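Local coordinates for protein homoserine kinase (PDB 3HUL) that probably catalyses the ATP-dependent phosphorylation of L-homoserine to O-phospho-L-homoserine, a late step of threonine biosynthesis, as a member of the GHMP kinase family, at residues P8-N13 against S88-V93; E112-A117 against A130-W135. One frame throughout, in Å; residues are numbered along the deposited sequence.

Contact 1: P8-N13 against S88-V93; sequences PATTAN and SSSAAV. With SO4 (sulfate ion), chain C.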
loop_
_atom_site.group_PDB
_atom_site.type_symbol
_atom_site.label_atom_id
_atom_site.label_comp_id
_atom_site.label_asym_id
_atom_site.label_seq_id
_atom_site.Cartn_x
_atom_site.Cartn_y
_atom_site.Cartn_z
ATOM N N PRO A 8 -23.090 10.054 -2.594
ATOM C CA PRO A 8 -23.050 9.013 -3.601
ATOM C C PRO A 8 -23.744 7.681 -3.229
ATOM O O PRO A 8 -23.909 7.351 -2.044
ATOM C CB PRO A 8 -21.549 8.780 -3.795
ATOM C CG PRO A 8 -20.947 9.035 -2.470
ATOM C CD PRO A 8 -21.831 10.114 -1.820
ATOM N N ALA A 9 -24.145 6.947 -4.271
ATOM C CA ALA A 9 -24.577 5.577 -4.179
ATOM C C ALA A 9 -23.418 4.706 -3.709
ATOM O O ALA A 9 -22.246 5.078 -3.861
ATOM C CB ALA A 9 -25.049 5.110 -5.533
ATOM N N THR A 10 -23.748 3.551 -3.146
ATOM C CA THR A 10 -22.760 2.606 -2.619
ATOM C C THR A 10 -23.256 1.198 -2.826
ATOM O O THR A 10 -24.467 0.935 -2.784
ATOM C CB THR A 10 -22.549 2.776 -1.077
ATOM O OG1 THR A 10 -23.828 2.780 -0.444
ATOM C CG2 THR A 10 -21.825 4.071 -0.738
ATOM N N THR A 11 -22.323 0.280 -3.044
ATOM C CA THR A 11 -22.651 -1.138 -3.099
ATOM C C THR A 11 -21.942 -1.804 -1.948
ATOM O O THR A 11 -20.725 -1.680 -1.805
ATOM C CB THR A 11 -22.251 -1.810 -4.438
ATOM O OG1 THR A 11 -22.590 -3.197 -4.377
ATOM C CG2 THR A 11 -20.755 -1.691 -4.738
ATOM N N ALA A 12 -22.716 -2.489 -1.118
ATOM C CA ALA A 12 -22.208 -3.043 0.115
ATOM C C ALA A 12 -22.169 -4.565 0.016
ATOM O O ALA A 12 -22.622 -5.131 -0.975
ATOM C CB ALA A 12 -23.083 -2.593 1.275
ATOM N N ASN A 13 -21.610 -5.213 1.038
ATOM C CA ASN A 13 -21.617 -6.665 1.121
ATOM C C ASN A 13 -20.804 -7.213 -0.054
ATOM O O ASN A 13 -21.192 -8.195 -0.690
ATOM C CB ASN A 13 -23.081 -7.186 1.133
ATOM C CG ASN A 13 -23.185 -8.695 1.382
ATOM O OD1 ASN A 13 -24.136 -9.355 0.930
ATOM N ND2 ASN A 13 -22.213 -9.247 2.096
ATOM N N SER A 88 -29.499 3.651 -1.802
ATOM C CA SER A 88 -30.426 4.773 -1.855
ATOM C C SER A 88 -30.831 5.171 -0.449
ATOM O O SER A 88 -30.744 6.342 -0.043
ATOM C CB SER A 88 -31.692 4.365 -2.633
ATOM O OG SER A 88 -32.507 5.504 -2.866
ATOM N N SER A 89 -31.288 4.181 0.301
ATOM C CA SER A 89 -31.658 4.408 1.678
ATOM C C SER A 89 -30.493 5.034 2.459
ATOM O O SER A 89 -30.664 6.005 3.225
ATOM C CB SER A 89 -32.099 3.089 2.292
ATOM O OG SER A 89 -32.124 3.189 3.707
ATOM N N SER A 90 -29.299 4.497 2.260
ATOM C CA SER A 90 -28.171 4.939 3.077
ATOM C C SER A 90 -27.716 6.338 2.659
ATOM O O SER A 90 -27.253 7.106 3.488
ATOM C CB SER A 90 -27.018 3.924 3.025
ATOM O OG SER A 90 -25.896 4.434 2.287
ATOM N N ALA A 91 -27.854 6.664 1.377
ATOM C CA ALA A 91 -27.533 8.016 0.910
ATOM C C ALA A 91 -28.463 9.079 1.539
ATOM O O ALA A 91 -27.996 10.200 1.879
ATOM C CB ALA A 91 -27.569 8.109 -0.612
ATOM N N ALA A 92 -29.741 8.711 1.727
ATOM C CA ALA A 92 -30.723 9.616 2.326
ATOM C C ALA A 92 -30.399 9.873 3.795
ATOM O O ALA A 92 -30.438 11.028 4.248
ATOM C CB ALA A 92 -32.200 9.100 2.113
ATOM N N VAL A 93 -30.030 8.823 4.526
ATOM C CA VAL A 93 -29.624 8.956 5.919
ATOM C C VAL A 93 -28.382 9.871 6.049
ATOM O O VAL A 93 -28.373 10.828 6.820
ATOM C CB VAL A 93 -29.330 7.579 6.562
ATOM C CG1 VAL A 93 -28.613 7.764 7.907
ATOM C CG2 VAL A 93 -30.633 6.727 6.714
HETATM S S SO4 C . -30.910 0.140 -1.081
HETATM O O1 SO4 C . -29.507 -0.251 -0.851
HETATM O O2 SO4 C . -31.558 -1.051 -1.608
HETATM O O3 SO4 C . -31.584 0.551 0.159
HETATM O O4 SO4 C . -30.986 1.239 -2.014
HETATM O O HOH W 1 -25.120 5.293 -0.429
#
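Thr10 and Ser90 face each other where strand 3-12 passes the N-terminal turn of helix 88-103, the helix that follows the glycine- and serine-rich phosphate-binding loop of the GHMP kinases. Their hydroxyls do not bond directly, since Thr10 OG1 and Ser90 OG stand 3.8 Å apart. One water closes the gap. The water oxygen accepts from Thr10 OG1 at 2.8 Å. From the helix, Ser90 OG donates to the same water oxygen at 3.0 Å. The water in turn donates to Pro8 O, its oxygen 2.9 Å from that atom, so three groups, two of the strand and one of the helix, hold it in this buried place. With chi1 at 50°, Thr10 OG1 lies between its own backbone N and carbonyl carbon, turned to the helix, while CG2 points off beside the backbone N. Thr10 OG1 also bonds to Asn126 ND2, which ties the strand to the loop just before helix 127-132.

Direct van der Waals contact is slight. The methyl of Ala91 comes up to the carbonyl oxygen of Pro8, with Ala91 CB 4.0 Å from Pro8 O, and the two segments together bury just 100 Å². Between them the shared water makes the hydrogen-bonded link.

The anion contacts belong to the helix start. Ser88, Ser89, Ser90 and Ala91 form part of the predicted ATP site, and a sulfate, probably from the crystallisation liquor, sits at this end of the helix, where the helix dipole would be expected to favour a negative charge. The backbone N atoms of Gly85 and Gly87 hydrogen-bond to the sulfate, an arrangement consistent with a phosphate position of the nucleotide. Ser88 N donates to sulfate O4 over 2.8 Å with an N-H...O angle of 147°, and Ser89 CB packs 3.4 Å from sulfate O3.

Contact 2: E112-A117 against A130-W135; sequences EKVRIA and AVLGNW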
loop_
_atom_site.group_PDB
_atom_site.type_symbol
_atom_site.label_atom_id
_atom_site.label_comp_id
_atom_site.label_asym_id
_atom_site.label_seq_id
_atom_site.Cartn_x
_atom_site.Cartn_y
_atom_site.Cartn_z
ATOM N N GLU A 112 -17.551 10.771 13.195
ATOM C CA GLU A 112 -18.819 10.819 13.964
ATOM C C GLU A 112 -20.000 10.601 13.037
ATOM O O GLU A 112 -20.932 9.902 13.383
ATOM C CB GLU A 112 -18.985 12.153 14.728
ATOM C CG GLU A 112 -18.117 12.271 16.000
ATOM C CD GLU A 112 -18.205 13.676 16.637
ATOM O OE1 GLU A 112 -19.081 13.866 17.523
ATOM O OE2 GLU A 112 -17.434 14.586 16.233
ATOM N N LYS A 113 -19.932 11.188 11.849
ATOM C CA LYS A 113 -20.974 11.008 10.844
ATOM C C LYS A 113 -21.162 9.543 10.457
ATOM O O LYS A 113 -22.300 9.103 10.247
ATOM C CB LYS A 113 -20.678 11.828 9.602
ATOM C CG LYS A 113 -20.770 13.332 9.796
ATOM C CD LYS A 113 -20.350 14.060 8.506
ATOM C CE LYS A 113 -20.030 15.524 8.795
ATOM N NZ LYS A 113 -19.617 16.230 7.545
ATOM N N VAL A 114 -20.042 8.817 10.333
ATOM C CA VAL A 114 -20.076 7.396 10.010
ATOM C C VAL A 114 -20.681 6.685 11.192
ATOM O O VAL A 114 -21.620 5.895 11.016
ATOM C CB VAL A 114 -18.669 6.768 9.652
ATOM C CG1 VAL A 114 -18.761 5.251 9.558
ATOM C CG2 VAL A 114 -18.135 7.331 8.337
ATOM N N ARG A 115 -20.152 6.962 12.393
ATOM C CA ARG A 115 -20.684 6.301 13.583
ATOM C C ARG A 115 -22.195 6.452 13.641
ATOM O O ARG A 115 -22.908 5.481 13.928
ATOM C CB ARG A 115 -20.067 6.803 14.904
ATOM C CG ARG A 115 -20.736 6.090 16.106
ATOM C CD ARG A 115 -20.756 6.844 17.433
ATOM N NE ARG A 115 -21.202 8.244 17.418
ATOM C CZ ARG A 115 -22.441 8.675 17.679
ATOM N NH1 ARG A 115 -23.442 7.832 17.926
ATOM N NH2 ARG A 115 -22.684 9.973 17.682
ATOM N N ILE A 116 -22.673 7.661 13.343
ATOM C CA ILE A 116 -24.089 8.006 13.507
ATOM C C ILE A 116 -24.936 7.323 12.449
ATOM O O ILE A 116 -26.005 6.779 12.745
ATOM C CB ILE A 116 -24.315 9.545 13.455
ATOM C CG1 ILE A 116 -23.753 10.216 14.727
ATOM C CG2 ILE A 116 -25.793 9.883 13.221
ATOM C CD1 ILE A 116 -23.551 11.727 14.613
ATOM N N ALA A 117 -24.446 7.344 11.215
ATOM C CA ALA A 117 -25.165 6.710 10.109
ATOM C C ALA A 117 -25.239 5.192 10.272
ATOM O O ALA A 117 -26.253 4.571 9.923
ATOM C CB ALA A 117 -24.537 7.094 8.753
ATOM N N ALA A 130 -20.316 6.015 1.755
ATOM C CA ALA A 130 -21.107 7.199 1.392
ATOM C C ALA A 130 -20.496 8.465 1.995
ATOM O O ALA A 130 -20.455 9.507 1.354
ATOM C CB ALA A 130 -22.592 7.045 1.809
ATOM N N VAL A 131 -19.987 8.362 3.214
ATOM C CA VAL A 131 -19.293 9.490 3.833
ATOM C C VAL A 131 -17.843 9.641 3.358
ATOM O O VAL A 131 -17.391 10.736 3.120
ATOM C CB VAL A 131 -19.299 9.365 5.364
ATOM C CG1 VAL A 131 -18.506 10.536 6.019
ATOM C CG2 VAL A 131 -20.720 9.334 5.875
ATOM N N LEU A 132 -17.110 8.541 3.212
ATOM C CA LEU A 132 -15.638 8.614 3.099
ATOM C C LEU A 132 -15.171 8.537 1.667
ATOM O O LEU A 132 -14.086 9.003 1.329
ATOM C CB LEU A 132 -15.018 7.500 3.903
ATOM C CG LEU A 132 -15.457 7.577 5.372
ATOM C CD1 LEU A 132 -14.885 6.400 6.082
ATOM C CD2 LEU A 132 -15.009 8.925 6.019
ATOM N N GLY A 133 -16.023 7.968 0.821
ATOM C CA GLY A 133 -15.711 7.813 -0.579
ATOM C C GLY A 133 -14.903 6.538 -0.777
ATOM O O GLY A 133 -14.360 5.965 0.165
ATOM N N ASN A 134 -14.847 6.113 -2.027
ATOM C CA ASN A 134 -14.046 4.986 -2.437
ATOM C C ASN A 134 -14.446 3.667 -1.767
ATOM O O ASN A 134 -15.629 3.379 -1.610
ATOM C CB ASN A 134 -12.555 5.320 -2.244
ATOM C CG ASN A 134 -11.740 4.916 -3.427
ATOM O OD1 ASN A 134 -11.835 3.775 -3.890
ATOM N ND2 ASN A 134 -10.951 5.847 -3.949
ATOM N N TRP A 135 -13.456 2.886 -1.356
ATOM C CA TRP A 135 -13.679 1.526 -0.840
ATOM C C TRP A 135 -13.379 1.545 0.656
ATOM O O TRP A 135 -12.296 2.002 1.075
ATOM C CB TRP A 135 -12.828 0.507 -1.620
ATOM C CG TRP A 135 -12.738 -0.863 -1.011
ATOM C CD1 TRP A 135 -13.749 -1.586 -0.445
ATOM C CD2 TRP A 135 -11.562 -1.672 -0.908
ATOM N NE1 TRP A 135 -13.275 -2.788 0.009
ATOM C CE2 TRP A 135 -11.933 -2.867 -0.256
ATOM C CE3 TRP A 135 -10.237 -1.516 -1.336
ATOM C CZ2 TRP A 135 -11.024 -3.915 -0.014
ATOM C CZ3 TRP A 135 -9.319 -2.539 -1.073
ATOM C CH2 TRP A 135 -9.722 -3.725 -0.405
#
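Val114 of helix 110-121 faces Val131 in the last turn of the short helix 127-132, their CA atoms 6.6 Å apart, the nearest CA pair of the two segments. Val114 carries the contact with a single methyl, CG2, which points between Val131 and Leu132. It meets the branch point of Val131, with Val114 CG2 3.8 Å from Val131 CB and both methyls of Val131 only slightly farther. The same methyl also comes against the fork of Leu132, Val114 CG2 lying 4.0 Å from Leu132 CG. In Val114, chi1 of 171° sets CG1 anti to the backbone N and leaves CG2 beside that N, the branch that does the touching. The two valine side chains cross at a slant.

Lys113 adds its first methylene at the margin, Lys113 CB lying 4.4 Å from Val131 CG1; the rest of the chain runs away from helix 127-132, and its ammonium forms a salt bridge with Glu98 of helix 88-103. Tyr147 of strand 144-150 packs on both Val114 and Leu132. Just past the contact, Gly133 ends the helix with a positive phi of 85°, and the chain turns into strand 135-141.

Between these segments the side-chain contacts are all apolar, so shape fit rather than directional bonding probably governs how they meet.

In the fold
Both contacts are buried, but the centre of contact 1 lies about 3 Å from the centre of the chain and that of contact 2 about 11 Å. Contact 1 joins a strand of the large mixed sheet to helix 88-103 through water and hydroxyls beside the predicted ATP site; contact 2 joins two helices by aliphatic packing alone. Their centres are about 10 Å apart, and they share no segment yet touch directly. Thr10 CG2 lies 3.5 Å from Ala130 N, placing helix 127-132 against the strand, while Val93 CG1 reaches Ala117 CB at 4.2 Å, joining helices 88-103 and 110-121. Polar chemistry thus accompanies the anion site, and apolar packing joins the helices of contact 2.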